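Local coordinates for putative transcriptional regulator protein (Vibrio parahaemolyticus, PDB 3ER6) that is of uncharacterised function but probably acts as an AraC-type DNA-binding transcription regulator, of which this chain is the DJ-1/PfpI-like part, at residues A[14-20]-A[81-85]; A[115-119]-A[132-138]. The protein carries 1 engineered substitution. All coordinates share one frame; numbering follows the deposited sequence. Where two conformers were deposited one is given.

Interaction 1 (A[14-20]-A[81-85]); sequences LAPTGRY and GSIGD
Where the neighbouring parallel strands 9-14 and 77-80 give way to loops, Gly81 N donates to Leu14 O over 2.8 Å. Beyond this bond the loops stay close, with Pro16 opposite Ile83, and side chains take over. The Pro16 ring lies against the carbonyl oxygen of Ser82, CD coming to 3.4 Å from Ser82 O, while CB meets the branch methyl CG2 of Ile83 at 3.7 Å. Thr17 OG1 is turned anti to the backbone N (chi1 175°) and accepts from Arg19 N as an ST turn within the type I turn 17-20; this leaves CG2 between the backbone N and the carbonyl carbon, where it comes to 3.5 Å from Ser82 O. Such loops at the carboxyl ends of parallel strands line the functional edge in the Rossmann-like sandwich of the DJ-1/PfpI family. Ser82 repeats the ST turn, its OG accepting from Gly84 N and having its strongest polar partner in Asp115, and that OG sits 3.4 Å from Tyr20 CB. The Tyr20 ring then runs out past Gly84, CD2 lying 3.7 Å from Gly84 CA; Gly84 has a positive phi (65°) and offers no side chain to block the ring. The phenol OH of Tyr20 hydrogen-bonds Thr33 of the second subunit. Two waters bridge the backbones. One accepts from Thr17 N and lies within hydrogen-bonding distance of both Tyr20 O and Ser82 O, 2.7 Å from the latter; the other accepts from Ser82 N and donates to Tyr20 O.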
loop_
_atom_site.group_PDB
_atom_site.type_symbol
_atom_site.label_atom_id
_atom_site.label_comp_id
_atom_site.label_asym_id
_atom_site.label_seq_id
_atom_site.Cartn_x
_atom_site.Cartn_y
_atom_site.Cartn_z
ATOM N N LEU A 14 10.568 -9.166 2.141
ATOM C CA LEU A 14 11.653 -8.331 2.573
ATOM C C LEU A 14 11.341 -6.868 2.266
ATOM O O LEU A 14 11.147 -6.495 1.086
ATOM C CB LEU A 14 12.922 -8.739 1.820
ATOM C CG LEU A 14 14.159 -7.881 2.050
ATOM C CD1 LEU A 14 14.677 -8.053 3.540
ATOM C CD2 LEU A 14 15.184 -8.284 1.022
ATOM N N ALA A 15 11.325 -6.048 3.332
ATOM C CA ALA A 15 11.039 -4.599 3.233
ATOM C C ALA A 15 12.332 -3.880 3.538
ATOM O O ALA A 15 12.749 -3.768 4.695
ATOM C CB ALA A 15 9.884 -4.211 4.262
ATOM N N PRO A 16 13.053 -3.471 2.495
ATOM C CA PRO A 16 14.340 -2.880 2.742
ATOM C C PRO A 16 14.365 -1.506 3.448
ATOM O O PRO A 16 15.362 -1.184 4.050
ATOM C CB PRO A 16 14.945 -2.767 1.345
ATOM C CG PRO A 16 14.369 -4.011 0.611
ATOM C CD PRO A 16 12.876 -3.937 1.101
ATOM N N THR A 17 13.303 -0.713 3.363
ATOM C CA THR A 17 13.311 0.636 3.954
ATOM C C THR A 17 11.934 1.103 4.401
ATOM O O THR A 17 10.944 0.945 3.660
ATOM C CB THR A 17 13.939 1.704 2.973
ATOM O OG1 THR A 17 13.810 3.027 3.543
ATOM C CG2 THR A 17 13.264 1.720 1.671
ATOM N N GLY A 18 11.860 1.742 5.578
ATOM C CA GLY A 18 10.606 2.299 6.037
ATOM C C GLY A 18 10.195 3.555 5.262
ATOM O O GLY A 18 9.087 4.026 5.386
ATOM N N ARG A 19 11.061 4.077 4.422
ATOM C CA ARG A 19 10.667 5.182 3.553
ATOM C C ARG A 19 9.625 4.759 2.513
ATOM O O ARG A 19 8.775 5.579 2.103
ATOM C CB ARG A 19 11.908 5.761 2.850
ATOM C CG ARG A 19 13.037 6.329 3.803
ATOM C CD ARG A 19 12.576 7.569 4.635
ATOM N NE ARG A 19 11.844 7.139 5.834
ATOM C CZ ARG A 19 11.097 7.953 6.585
ATOM N NH1 ARG A 19 10.448 7.484 7.620
ATOM N NH2 ARG A 19 10.981 9.240 6.278
ATOM N N TYR A 20 9.648 3.473 2.128
ATOM C CA TYR A 20 8.802 2.978 1.065
ATOM C C TYR A 20 8.500 1.531 1.351
ATOM O O TYR A 20 9.109 0.631 0.758
ATOM C CB TYR A 20 9.542 3.106 -0.301
ATOM C CG TYR A 20 9.717 4.568 -0.668
ATOM C CD1 TYR A 20 8.614 5.340 -1.057
ATOM C CD2 TYR A 20 10.974 5.195 -0.587
ATOM C CE1 TYR A 20 8.781 6.725 -1.401
ATOM C CE2 TYR A 20 11.143 6.550 -0.865
ATOM C CZ TYR A 20 10.079 7.304 -1.283
ATOM O OH TYR A 20 10.282 8.642 -1.589
ATOM N N GLY A 81 10.726 -5.762 -1.615
ATOM C CA GLY A 81 10.135 -4.404 -1.765
ATOM C C GLY A 81 11.095 -3.302 -2.227
ATOM O O GLY A 81 12.268 -3.541 -2.544
ATOM N N SER A 82 10.588 -2.058 -2.210
ATOM C CA SER A 82 11.335 -0.856 -2.546
ATOM C C SER A 82 12.628 -0.685 -1.765
ATOM O O SER A 82 12.722 -0.975 -0.555
ATOM C CB SER A 82 10.452 0.388 -2.314
ATOM O OG SER A 82 11.110 1.519 -2.832
ATOM N N ILE A 83 13.647 -0.191 -2.467
ATOM C CA ILE A 83 14.859 0.208 -1.782
ATOM C C ILE A 83 14.992 1.711 -1.741
ATOM O O ILE A 83 16.047 2.235 -1.364
ATOM C CB ILE A 83 16.162 -0.504 -2.361
ATOM C CG1 ILE A 83 16.396 -0.186 -3.866
ATOM C CG2 ILE A 83 16.106 -2.026 -2.141
ATOM C CD1 ILE A 83 17.871 -0.631 -4.362
ATOM N N GLY A 84 13.926 2.407 -2.131
ATOM C CA GLY A 84 13.981 3.880 -2.291
ATOM C C GLY A 84 14.935 4.258 -3.433
ATOM O O GLY A 84 14.936 3.624 -4.467
ATOM N N ASP A 85 15.774 5.251 -3.218
ATOM C CA ASP A 85 16.694 5.673 -4.244
ATOM C C ASP A 85 17.876 4.737 -4.278
ATOM O O ASP A 85 18.692 4.699 -3.338
ATOM C CB ASP A 85 17.170 7.097 -3.969
ATOM C CG ASP A 85 18.152 7.615 -5.034
ATOM O OD1 ASP A 85 18.583 6.910 -5.986
ATOM O OD2 ASP A 85 18.511 8.791 -4.881
HETATM O O HOH W 1 11.031 -1.357 1.544
HETATM O O HOH W 2 7.943 -1.608 -0.770
#

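Interaction 2 (A[115-119]-A[132-138]); sequences DTGIF and AVMHSYF
The sharp turn between strand 110-114 and helix 117-124 corresponds in position to the nucleophile elbow of DJ-1/PfpI relatives, though here it carries an aspartate: Asp115, with a positive phi of 60°, faces His135 from segment 132-138. His135 NE2 donates to Asp115 OD1 over 2.8 Å; the oxygen lies in the imidazole plane and is met almost end-on, although carboxylate and ring are turned 48° apart. Met134 SD covers one face of the same imidazole. Bent at its second and third torsions, the Met134 chain curls back so that CE packs 3.7 Å from Ile118 CB and 3.5 Å from Phe119 CE1, while SD stands at the edge of the Phe119 ring in a Met-aromatic contact. Phe119 CZ points at Phe138, 4.0 Å from its CB, and Thr116 CG2 touches Phe138 CD2 at 3.5 Å. At the other end Ile118 CD1 comes up to Val133 O at 3.6 Å, a buried carbonyl with no hydrogen-bond partner. The in-plane bond to Asp115 and the sulfur over one face together restrict rotation of the imidazole, and with a partner for OD2 in the 81-85 loop, both carboxylate oxygens of Asp115 are engaged.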
loop_
_atom_site.group_PDB
_atom_site.type_symbol
_atom_site.label_atom_id
_atom_site.label_comp_id
_atom_site.label_asym_id
_atom_site.label_seq_id
_atom_site.Cartn_x
_atom_site.Cartn_y
_atom_site.Cartn_z
ATOM N N ASP A 115 8.701 -2.085 -7.491
ATOM C CA ASP A 115 9.276 -0.783 -7.362
ATOM C C ASP A 115 10.800 -0.986 -7.508
ATOM O O ASP A 115 11.230 -1.866 -8.274
ATOM C CB ASP A 115 8.903 -0.134 -6.009
ATOM C CG ASP A 115 9.216 1.408 -5.949
ATOM O OD1 ASP A 115 9.607 2.051 -6.953
ATOM O OD2 ASP A 115 9.048 1.983 -4.875
ATOM N N THR A 116 11.598 -0.202 -6.796
ATOM C CA THR A 116 13.087 -0.323 -6.914
ATOM C C THR A 116 13.692 -1.669 -6.393
ATOM O O THR A 116 14.870 -1.937 -6.576
ATOM C CB THR A 116 13.834 0.892 -6.333
ATOM O OG1 THR A 116 13.507 1.080 -4.958
ATOM C CG2 THR A 116 13.465 2.157 -7.111
ATOM N N GLY A 117 12.890 -2.499 -5.746
ATOM C CA GLY A 117 13.258 -3.936 -5.540
ATOM C C GLY A 117 13.719 -4.551 -6.861
ATOM O O GLY A 117 14.526 -5.528 -6.872
ATOM N N ILE A 118 13.240 -4.007 -7.979
ATOM C CA ILE A 118 13.719 -4.494 -9.295
ATOM C C ILE A 118 15.262 -4.319 -9.472
ATOM O O ILE A 118 15.928 -5.192 -10.058
ATOM C CB ILE A 118 12.894 -3.923 -10.503
ATOM C CG1 ILE A 118 11.451 -4.424 -10.422
ATOM C CG2 ILE A 118 13.570 -4.340 -11.889
ATOM C CD1 ILE A 118 10.460 -3.588 -11.167
ATOM N N PHE A 119 15.819 -3.250 -8.909
ATOM C CA PHE A 119 17.252 -2.998 -8.983
ATOM C C PHE A 119 17.993 -4.130 -8.236
ATOM O O PHE A 119 19.122 -4.493 -8.620
ATOM C CB PHE A 119 17.630 -1.643 -8.344
ATOM C CG PHE A 119 17.332 -0.447 -9.212
ATOM C CD1 PHE A 119 16.013 -0.079 -9.507
ATOM C CD2 PHE A 119 18.386 0.330 -9.732
ATOM C CE1 PHE A 119 15.752 1.035 -10.301
ATOM C CE2 PHE A 119 18.113 1.428 -10.542
ATOM C CZ PHE A 119 16.800 1.784 -10.809
ATOM N N ALA A 132 13.825 -6.079 -18.402
ATOM C CA ALA A 132 13.167 -5.658 -17.160
ATOM C C ALA A 132 12.192 -4.558 -17.459
ATOM O O ALA A 132 12.060 -4.118 -18.600
ATOM C CB ALA A 132 14.208 -5.136 -16.142
ATOM N N VAL A 133 11.571 -4.077 -16.397
ATOM C CA VAL A 133 10.673 -2.914 -16.476
ATOM C C VAL A 133 11.055 -1.910 -15.370
ATOM O O VAL A 133 11.520 -2.303 -14.314
ATOM C CB VAL A 133 9.188 -3.382 -16.305
ATOM C CG1 VAL A 133 8.776 -4.291 -17.479
ATOM C CG2 VAL A 133 8.973 -4.116 -14.929
ATOM N N MET A 134 10.869 -0.612 -15.592
ATOM C CA MET A 134 11.014 0.308 -14.468
ATOM C C MET A 134 10.108 1.476 -14.747
ATOM O O MET A 134 9.839 1.753 -15.940
ATOM C CB MET A 134 12.476 0.747 -14.284
ATOM C CG MET A 134 12.748 1.740 -13.125
ATOM S SD MET A 134 12.062 1.345 -11.440
ATOM C CE MET A 134 12.663 -0.280 -11.257
ATOM N N HIS A 135 9.618 2.156 -13.706
ATOM C CA HIS A 135 8.768 3.311 -13.936
ATOM C C HIS A 135 9.646 4.510 -14.356
ATOM O O HIS A 135 10.898 4.483 -14.232
ATOM C CB HIS A 135 7.894 3.629 -12.698
ATOM C CG HIS A 135 8.650 3.656 -11.411
ATOM N ND1 HIS A 135 9.637 4.574 -11.150
ATOM C CD2 HIS A 135 8.595 2.838 -10.321
ATOM C CE1 HIS A 135 10.142 4.341 -9.948
ATOM N NE2 HIS A 135 9.531 3.291 -9.429
ATOM N N SER A 136 9.014 5.567 -14.853
ATOM C CA SER A 136 9.742 6.699 -15.405
ATOM C C SER A 136 10.633 7.412 -14.405
ATOM O O SER A 136 11.659 7.980 -14.772
ATOM C CB SER A 136 8.767 7.719 -16.022
ATOM O OG SER A 136 8.094 7.139 -17.129
ATOM N N TYR A 137 10.234 7.412 -13.134
ATOM C CA TYR A 137 11.030 8.157 -12.164
ATOM C C TYR A 137 12.463 7.566 -12.052
ATOM O O TYR A 137 13.455 8.316 -11.987
ATOM C CB TYR A 137 10.354 8.223 -10.787
ATOM C CG TYR A 137 11.088 9.196 -9.901
ATOM C CD1 TYR A 137 11.091 10.542 -10.200
ATOM C CD2 TYR A 137 11.841 8.762 -8.823
ATOM C CE1 TYR A 137 11.770 11.445 -9.419
ATOM C CE2 TYR A 137 12.544 9.649 -8.053
ATOM C CZ TYR A 137 12.502 10.990 -8.358
ATOM O OH TYR A 137 13.203 11.874 -7.600
ATOM N N PHE A 138 12.588 6.241 -12.050
ATOM C CA PHE A 138 13.917 5.642 -11.944
ATOM C C PHE A 138 14.468 4.945 -13.219
ATOM O O PHE A 138 15.503 4.273 -13.157
ATOM C CB PHE A 138 14.034 4.739 -10.691
ATOM C CG PHE A 138 14.285 5.527 -9.408
ATOM C CD1 PHE A 138 15.364 6.407 -9.325
ATOM C CD2 PHE A 138 13.465 5.396 -8.300
ATOM C CE1 PHE A 138 15.617 7.136 -8.192
ATOM C CE2 PHE A 138 13.705 6.136 -7.169
ATOM C CZ PHE A 138 14.775 7.014 -7.113
#

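Overall arrangement
Interactions 1 and 2 have centres about 13 Å apart. Segments 14-20, 81-85 and 115-119 follow the carboxyl ends of neighbouring parallel strands, whereas 132-138 packs against the last of them from a separate part of the fold. Two probable hydrogen bonds join 81-85 to 115-119: Ser82 OG to Asp115 OD2 at 2.9 Å, and Ile83 N to Thr116 OG1 at 2.8 Å. A polar chain therefore runs from Ser82 through Asp115 to His135, in a region that probably corresponds to the active-site pocket of DJ-1-like relatives. A second join is made by Asp85 OD1, 3.7 Å from Phe138 CE1. Both contacts also reach the second subunit, through Tyr20 in one and mainly by packing of residues 135-137 in the other.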